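Local structure of mandelate racemase/muconate lactonizing enzyme (Jannaschia sp., 4J3Z) at residues S184-S189 with A219-K224; G304-P309 with N330-E335. The protein is of unconfirmed substrate but probably catalyses an isomerase-type or related enolase-superfamily reaction on a carboxylate substrate. All blocks are in the same frame, centred on the assembly; numbering follows the deposited sequence.

Contact 1: residues S184-S189 with A219-K224; sequences SDIDLS and AIRLAK
L222 reaches from helix 216-226 into the side of helix 183-200 with a single methyl. Its CD1 lies 3.8 Å from CA of I186 and 3.4 Å from OG of S189, with CG1 of I186 at 4.0 Å. CG of L222 stands opposite its backbone N (chi1 -175°), which carries the methyl across although the CB bond itself does not aim there. F208 of strand 205-209 touches both L222 and S189 from the barrel side.

The second apolar approach is to a charged group: CD1 of I186 sits over one face of the R221 guanidinium, toward its rim, 3.8 Å from NH2. That NH2 forms salt bridges with D205 and D230 of the second subunit.

Hydrogen bonding stays within helix 183-200. OG of S189 donates to D185 O at a short 2.5 Å, and the same carbonyl accepts S189 N at 3.1 Å, one turn along.

With no hydrogen bond across it, and axes 9.7 Å apart crossing at -32°, the contact is held by thin van der Waals packing; its one charged participant serves the subunit interface, and its serine hydroxyl turns to its own helix.

Contact 2: residues G304-P309 with N330-E335; sequences GAQLAP and NLLMVE
Q306 turns its CG away from its own carbonyl carbon (chi1 -69°) and then runs extended (chi2 178°), so its amide end crosses L332 obliquely, with OE1 3.9 Å from CD1. L331, its CG opposite the backbone N (chi1 -174°), bends its CD1 back over segment 304-309, 3.7 Å from CD of P309 and also against CD2 of L307. CG of P309 in turn meets CG1 of V334.

Three backbone bonds join the segments. L307 takes part in two: its N donates to N330 O at 3.1 Å, and its O accepts L332 N at 2.9 Å. Farther on, E335 N donates to P309 O at 3.2 Å, and a water donates to P309 O and E335 O. Between these bonds A308 CA makes a CA-H...O contact with M333 O.

With Q306 shortened to an alanine, L332 is likely to lose the glutamine amide beside its methyls, opening a gap toward M180 of the third subunit, which packs on both side chains.

OE2 of E335 makes a salt bridge with K166, and OE1 accepts a hydrogen bond from L311 N. A single bridge, L307 with L331, sets the lead-in to strand 334-336 beside strand 306-307, the two running roughly parallel. Helix 315-327 links them in a right-handed beta-alpha-beta crossover between the last two parallel strands of the C-terminal barrel characteristic of the enolase superfamily, the later of which also pairs with strand 125-131 to complete the ring.

How the contacts relate
Both contacts are buried and belong to the same enolase-type C-terminal domain, but in different layers of it. Contact 1 joins two outer helices, its centre 24 Å from that of the chain, and contact 2 joins strand regions of the inner barrel, 12 Å from it. They share no element; their nearest atoms are about 17 Å apart. Contact 2 buries 481 Å² and is stitched by backbone bonds, whereas contact 1 buries 201 Å² through side-chain packing, with no hydrogen bond between the helices. Each borders another copy of the protein: contact 1 offers an arginine to acidic residues of the second subunit, while contact 2 meets the third through packing.

Contact 1: residues S184-S189 with A219-K224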
ATOM      1  N   SER D 184     -19.355  22.710 -22.459  1.00 28.48           N
ATOM      2  CA  SER D 184     -19.029  23.210 -23.797  1.00 28.64           C
ATOM      3  C   SER D 184     -17.574  22.950 -24.176  1.00 28.53           C
ATOM      4  O   SER D 184     -17.262  22.785 -25.362  1.00 27.22           O
ATOM      5  CB  SER D 184     -19.328  24.707 -23.897  1.00 28.32           C
ATOM      6  OG  SER D 184     -18.433  25.438 -23.069  1.00 28.09           O
ATOM      7  N   ASP D 185     -16.698  22.943 -23.162  1.00 29.30           N
ATOM      8  CA  ASP D 185     -15.264  22.661 -23.326  1.00 29.15           C
ATOM      9  C   ASP D 185     -15.040  21.195 -23.662  1.00 26.98           C
ATOM     10  O   ASP D 185     -14.122  20.856 -24.401  1.00 27.44           O
ATOM     11  CB  ASP D 185     -14.475  22.975 -22.045  1.00 31.49           C
ATOM     12  CG  ASP D 185     -14.379  24.474 -21.735  1.00 34.23           C
ATOM     13  OD1 ASP D 185     -14.373  25.311 -22.668  1.00 32.56           O
ATOM     14  OD2 ASP D 185     -14.273  24.804 -20.527  1.00 35.97           O
ATOM     15  N   ILE D 186     -15.876  20.334 -23.096  1.00 25.88           N
ATOM     16  CA  ILE D 186     -15.797  18.885 -23.301  1.00 24.63           C
ATOM     17  C   ILE D 186     -16.351  18.611 -24.693  1.00 25.33           C
ATOM     18  O   ILE D 186     -15.704  17.975 -25.543  1.00 26.44           O
ATOM     19  CB  ILE D 186     -16.605  18.144 -22.209  1.00 24.70           C
ATOM     20  CG1 ILE D 186     -16.048  18.473 -20.819  1.00 24.98           C
ATOM     21  CG2 ILE D 186     -16.605  16.641 -22.441  1.00 24.82           C
ATOM     22  CD1 ILE D 186     -17.019  18.263 -19.672  1.00 25.03           C
ATOM     23  N   ASP D 187     -17.555  19.117 -24.925  1.00 24.30           N
ATOM     24  CA  ASP D 187     -18.148  19.132 -26.251  1.00 24.59           C
ATOM     25  C   ASP D 187     -17.139  19.508 -27.353  1.00 23.75           C
ATOM     26  O   ASP D 187     -16.865  18.700 -28.239  1.00 24.56           O
ATOM     27  CB  ASP D 187     -19.343  20.091 -26.249  1.00 24.46           C
ATOM     28  CG  ASP D 187     -20.056  20.109 -27.550  1.00 24.42           C
ATOM     29  OD1 ASP D 187     -20.446  19.019 -28.026  1.00 25.01           O
ATOM     30  OD2 ASP D 187     -20.214  21.214 -28.101  1.00 24.53           O
ATOM     31  N   LEU D 188     -16.586  20.717 -27.281  1.00 23.09           N
ATOM     32  CA  LEU D 188     -15.573  21.193 -28.249  1.00 24.12           C
ATOM     33  C   LEU D 188     -14.335  20.287 -28.378  1.00 23.70           C
ATOM     34  O   LEU D 188     -13.781  20.164 -29.467  1.00 23.81           O
ATOM     35  CB  LEU D 188     -15.137  22.632 -27.922  1.00 24.40           C
ATOM     36  CG  LEU D 188     -14.308  23.412 -28.943  1.00 24.80           C
ATOM     37  CD1 LEU D 188     -15.087  23.651 -30.238  1.00 25.76           C
ATOM     38  CD2 LEU D 188     -13.828  24.734 -28.364  1.00 24.65           C
ATOM     39  N   SER D 189     -13.913  19.669 -27.270  1.00 23.60           N
ATOM     40  CA  SER D 189     -12.822  18.676 -27.265  1.00 23.67           C
ATOM     41  C   SER D 189     -13.126  17.423 -28.085  1.00 23.67           C
ATOM     42  O   SER D 189     -12.290  16.974 -28.874  1.00 23.45           O
ATOM     43  CB  SER D 189     -12.473  18.258 -25.829  1.00 24.14           C
ATOM     44  OG  SER D 189     -12.193  19.378 -25.009  1.00 23.78           O
ATOM     45  N   ALA D 219     -10.590  16.494 -15.193  1.00 24.40           N
ATOM     46  CA  ALA D 219      -9.754  15.861 -16.210  1.00 24.34           C
ATOM     47  C   ALA D 219     -10.276  14.488 -16.654  1.00 24.36           C
ATOM     48  O   ALA D 219     -10.222  14.143 -17.838  1.00 24.71           O
ATOM     49  CB  ALA D 219      -8.326  15.751 -15.712  1.00 24.08           C
ATOM     50  N   ILE D 220     -10.793  13.725 -15.696  1.00 23.60           N
ATOM     51  CA  ILE D 220     -11.339  12.400 -15.951  1.00 24.55           C
ATOM     52  C   ILE D 220     -12.638  12.414 -16.775  1.00 25.35           C
ATOM     53  O   ILE D 220     -12.790  11.623 -17.707  1.00 25.96           O
ATOM     54  CB  ILE D 220     -11.545  11.637 -14.635  1.00 24.55           C
ATOM     55  CG1 ILE D 220     -10.198  11.525 -13.897  1.00 23.88           C
ATOM     56  CG2 ILE D 220     -12.207  10.281 -14.906  1.00 23.76           C
ATOM     57  CD1 ILE D 220     -10.312  11.280 -12.403  1.00 23.70           C
ATOM     58  N   ARG D 221     -13.565  13.306 -16.432  1.00 25.29           N
ATOM     59  CA  ARG D 221     -14.735  13.562 -17.273  1.00 25.01           C
ATOM     60  C   ARG D 221     -14.334  13.877 -18.714  1.00 26.34           C
ATOM     61  O   ARG D 221     -14.969  13.399 -19.643  1.00 27.11           O
ATOM     62  CB  ARG D 221     -15.559  14.728 -16.727  1.00 23.97           C
ATOM     63  CG  ARG D 221     -16.359  14.412 -15.470  1.00 23.08           C
ATOM     64  CD  ARG D 221     -16.995  15.682 -14.933  1.00 22.36           C
ATOM     65  NE  ARG D 221     -18.036  16.198 -15.827  1.00 21.98           N
ATOM     66  CZ  ARG D 221     -18.438  17.465 -15.862  1.00 21.88           C
ATOM     67  NH1 ARG D 221     -17.876  18.369 -15.063  1.00 22.71           N
ATOM     68  NH2 ARG D 221     -19.396  17.833 -16.699  1.00 21.22           N
ATOM     69  N   LEU D 222     -13.276  14.673 -18.892  1.00 26.65           N
ATOM     70  CA  LEU D 222     -12.833  15.088 -20.226  1.00 26.57           C
ATOM     71  C   LEU D 222     -12.206  13.917 -20.970  1.00 27.82           C
ATOM     72  O   LEU D 222     -12.519  13.669 -22.147  1.00 28.86           O
ATOM     73  CB  LEU D 222     -11.849  16.259 -20.119  1.00 26.19           C
ATOM     74  CG  LEU D 222     -11.329  16.956 -21.381  1.00 25.50           C
ATOM     75  CD1 LEU D 222     -12.465  17.401 -22.283  1.00 24.43           C
ATOM     76  CD2 LEU D 222     -10.474  18.146 -20.968  1.00 25.24           C
ATOM     77  N   ALA D 223     -11.338  13.187 -20.267  1.00 26.91           N
ATOM     78  CA  ALA D 223     -10.685  11.996 -20.802  1.00 26.08           C
ATOM     79  C   ALA D 223     -11.703  10.966 -21.291  1.00 26.89           C
ATOM     80  O   ALA D 223     -11.442  10.226 -22.244  1.00 28.49           O
ATOM     81  CB  ALA D 223      -9.778  11.388 -19.746  1.00 25.60           C
ATOM     82  N   LYS D 224     -12.841  10.946 -20.645  1.00 26.27           N
ATOM     83  CA  LYS D 224     -13.966  10.120 -20.992  1.00 26.00           C
ATOM     84  C   LYS D 224     -14.653  10.465 -22.300  1.00 26.62           C
ATOM     85  O   LYS D 224     -15.155   9.599 -22.971  1.00 26.27           O
ATOM     86  CB  LYS D 224     -14.955   9.968 -19.826  1.00 25.25           C
ATOM     87  CG  LYS D 224     -14.620   8.877 -18.830  1.00 25.79           C
ATOM     88  CD  LYS D 224     -14.024   7.677 -19.517  1.00 25.76           C
ATOM     89  CE  LYS D 224     -12.963   6.982 -18.720  1.00 25.01           C
ATOM     90  NZ  LYS D 224     -12.839   5.544 -18.986  1.00 23.74           N
TER

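Contact 2: residues G304-P309 with N330-E335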
ATOM      1  N   GLY D 304       9.343   2.275 -17.758  1.00 27.52           N
ATOM      2  CA  GLY D 304       8.789   1.911 -19.066  1.00 25.79           C
ATOM      3  C   GLY D 304       8.158   3.107 -19.753  1.00 24.71           C
ATOM      4  O   GLY D 304       7.338   2.948 -20.668  1.00 25.07           O
ATOM      5  N   ALA D 305       8.545   4.303 -19.308  1.00 23.08           N
ATOM      6  CA  ALA D 305       8.021   5.555 -19.853  1.00 22.59           C
ATOM      7  C   ALA D 305       8.844   6.047 -21.042  1.00 22.54           C
ATOM      8  O   ALA D 305       9.917   5.504 -21.327  1.00 22.23           O
ATOM      9  CB  ALA D 305       7.958   6.620 -18.763  1.00 22.00           C
ATOM     10  N   GLN D 306       8.346   7.093 -21.709  1.00 22.91           N
ATOM     11  CA  GLN D 306       8.982   7.663 -22.907  1.00 22.84           C
ATOM     12  C   GLN D 306       9.245   9.169 -22.766  1.00 22.25           C
ATOM     13  O   GLN D 306       8.634   9.840 -21.922  1.00 22.18           O
ATOM     14  CB  GLN D 306       8.103   7.412 -24.140  1.00 23.79           C
ATOM     15  CG  GLN D 306       8.015   5.958 -24.574  1.00 25.54           C
ATOM     16  CD  GLN D 306       7.103   5.754 -25.777  1.00 25.95           C
ATOM     17  OE1 GLN D 306       5.925   6.101 -25.745  1.00 26.76           O
ATOM     18  NE2 GLN D 306       7.648   5.184 -26.841  1.00 25.31           N
ATOM     19  N   LEU D 307      10.132   9.693 -23.616  1.00 21.81           N
ATOM     20  CA  LEU D 307      10.501  11.116 -23.603  1.00 22.36           C
ATOM     21  C   LEU D 307       9.991  11.896 -24.812  1.00 23.26           C
ATOM     22  O   LEU D 307      10.138  11.454 -25.961  1.00 23.53           O
ATOM     23  CB  LEU D 307      12.012  11.272 -23.525  1.00 22.87           C
ATOM     24  CG  LEU D 307      12.510  12.710 -23.386  1.00 23.18           C
ATOM     25  CD1 LEU D 307      12.758  13.032 -21.917  1.00 23.55           C
ATOM     26  CD2 LEU D 307      13.765  12.921 -24.225  1.00 22.40           C
ATOM     27  N   ALA D 308       9.416  13.070 -24.547  1.00 23.43           N
ATOM     28  CA  ALA D 308       8.864  13.921 -25.602  1.00 23.91           C
ATOM     29  C   ALA D 308       9.253  15.386 -25.394  1.00 23.23           C
ATOM     30  O   ALA D 308       8.424  16.191 -24.945  1.00 23.09           O
ATOM     31  CB  ALA D 308       7.347  13.771 -25.658  1.00 23.86           C
ATOM     32  N   PRO D 309      10.506  15.749 -25.738  1.00 21.90           N
ATOM     33  CA  PRO D 309      10.993  17.084 -25.379  1.00 22.36           C
ATOM     34  C   PRO D 309      10.054  18.186 -25.847  1.00 23.95           C
ATOM     35  O   PRO D 309       9.705  18.254 -27.035  1.00 24.67           O
ATOM     36  CB  PRO D 309      12.354  17.184 -26.079  1.00 22.06           C
ATOM     37  CG  PRO D 309      12.746  15.789 -26.395  1.00 21.55           C
ATOM     38  CD  PRO D 309      11.482  14.996 -26.541  1.00 21.62           C
ATOM     39  N   ASN D 330      14.248   5.616 -25.780  1.00 26.57           N
ATOM     40  CA  ASN D 330      12.860   5.783 -25.356  1.00 24.98           C
ATOM     41  C   ASN D 330      12.200   7.057 -25.890  1.00 24.43           C
ATOM     42  O   ASN D 330      11.129   7.445 -25.431  1.00 23.95           O
ATOM     43  CB  ASN D 330      12.761   5.738 -23.825  1.00 24.37           C
ATOM     44  CG  ASN D 330      13.530   6.859 -23.158  1.00 24.05           C
ATOM     45  OD1 ASN D 330      14.573   7.285 -23.648  1.00 23.77           O
ATOM     46  ND2 ASN D 330      13.017   7.345 -22.033  1.00 24.27           N
ATOM     47  N   LEU D 331      12.837   7.706 -26.861  1.00 24.84           N
ATOM     48  CA  LEU D 331      12.254   8.898 -27.470  1.00 24.72           C
ATOM     49  C   LEU D 331      10.973   8.573 -28.236  1.00 24.50           C
ATOM     50  O   LEU D 331      10.962   7.691 -29.091  1.00 23.93           O
ATOM     51  CB  LEU D 331      13.245   9.573 -28.421  1.00 24.71           C
ATOM     52  CG  LEU D 331      12.717  10.906 -28.965  1.00 24.06           C
ATOM     53  CD1 LEU D 331      13.071  12.051 -28.023  1.00 24.06           C
ATOM     54  CD2 LEU D 331      13.253  11.158 -30.358  1.00 23.76           C
ATOM     55  N   LEU D 332       9.897   9.288 -27.922  1.00 25.26           N
ATOM     56  CA  LEU D 332       8.678   9.194 -28.718  1.00 25.85           C
ATOM     57  C   LEU D 332       8.661  10.237 -29.850  1.00 27.31           C
ATOM     58  O   LEU D 332       8.577   9.868 -31.024  1.00 28.63           O
ATOM     59  CB  LEU D 332       7.440   9.293 -27.834  1.00 25.50           C
ATOM     60  CG  LEU D 332       6.081   9.282 -28.531  1.00 25.28           C
ATOM     61  CD1 LEU D 332       5.776   7.946 -29.195  1.00 24.27           C
ATOM     62  CD2 LEU D 332       5.009   9.658 -27.527  1.00 25.04           C
ATOM     63  N   MET D 333       8.751  11.524 -29.504  1.00 26.69           N
ATOM     64  CA  MET D 333       8.782  12.605 -30.506  1.00 27.17           C
ATOM     65  C   MET D 333       9.178  13.953 -29.926  1.00 28.63           C
ATOM     66  O   MET D 333       8.878  14.254 -28.769  1.00 28.92           O
ATOM     67  CB  MET D 333       7.430  12.745 -31.229  1.00 28.31           C
ATOM     68  CG  MET D 333       6.232  12.973 -30.314  1.00 28.63           C
ATOM     69  SD  MET D 333       4.637  12.847 -31.144  1.00 28.06           S
ATOM     70  CE  MET D 333       4.305  11.096 -30.998  1.00 28.13           C
ATOM     71  N   VAL D 334       9.859  14.756 -30.744  1.00 29.24           N
ATOM     72  CA  VAL D 334      10.112  16.165 -30.445  1.00 27.83           C
ATOM     73  C   VAL D 334       8.930  17.038 -30.888  1.00 26.92           C
ATOM     74  O   VAL D 334       8.393  16.851 -31.974  1.00 26.06           O
ATOM     75  CB  VAL D 334      11.390  16.692 -31.145  1.00 28.07           C
ATOM     76  CG1 VAL D 334      12.646  16.105 -30.519  1.00 27.19           C
ATOM     77  CG2 VAL D 334      11.351  16.417 -32.646  1.00 29.51           C
ATOM     78  N   GLU D 335       8.526  17.971 -30.024  1.00 27.33           N
ATOM     79  CA  GLU D 335       7.590  19.046 -30.373  1.00 26.76           C
ATOM     80  C   GLU D 335       8.321  20.035 -31.250  1.00 27.63           C
ATOM     81  O   GLU D 335       9.456  20.417 -30.930  1.00 28.33           O
ATOM     82  CB  GLU D 335       7.121  19.761 -29.107  1.00 25.82           C
ATOM     83  CG  GLU D 335       6.056  20.834 -29.305  1.00 25.76           C
ATOM     84  CD  GLU D 335       5.482  21.335 -27.984  1.00 25.86           C
ATOM     85  OE1 GLU D 335       6.254  21.492 -27.010  1.00 25.39           O
ATOM     86  OE2 GLU D 335       4.258  21.567 -27.908  1.00 25.25           O
TER
HETATM   87  O   HOH W   1      11.061  19.514 -28.933  1.00 29.44           O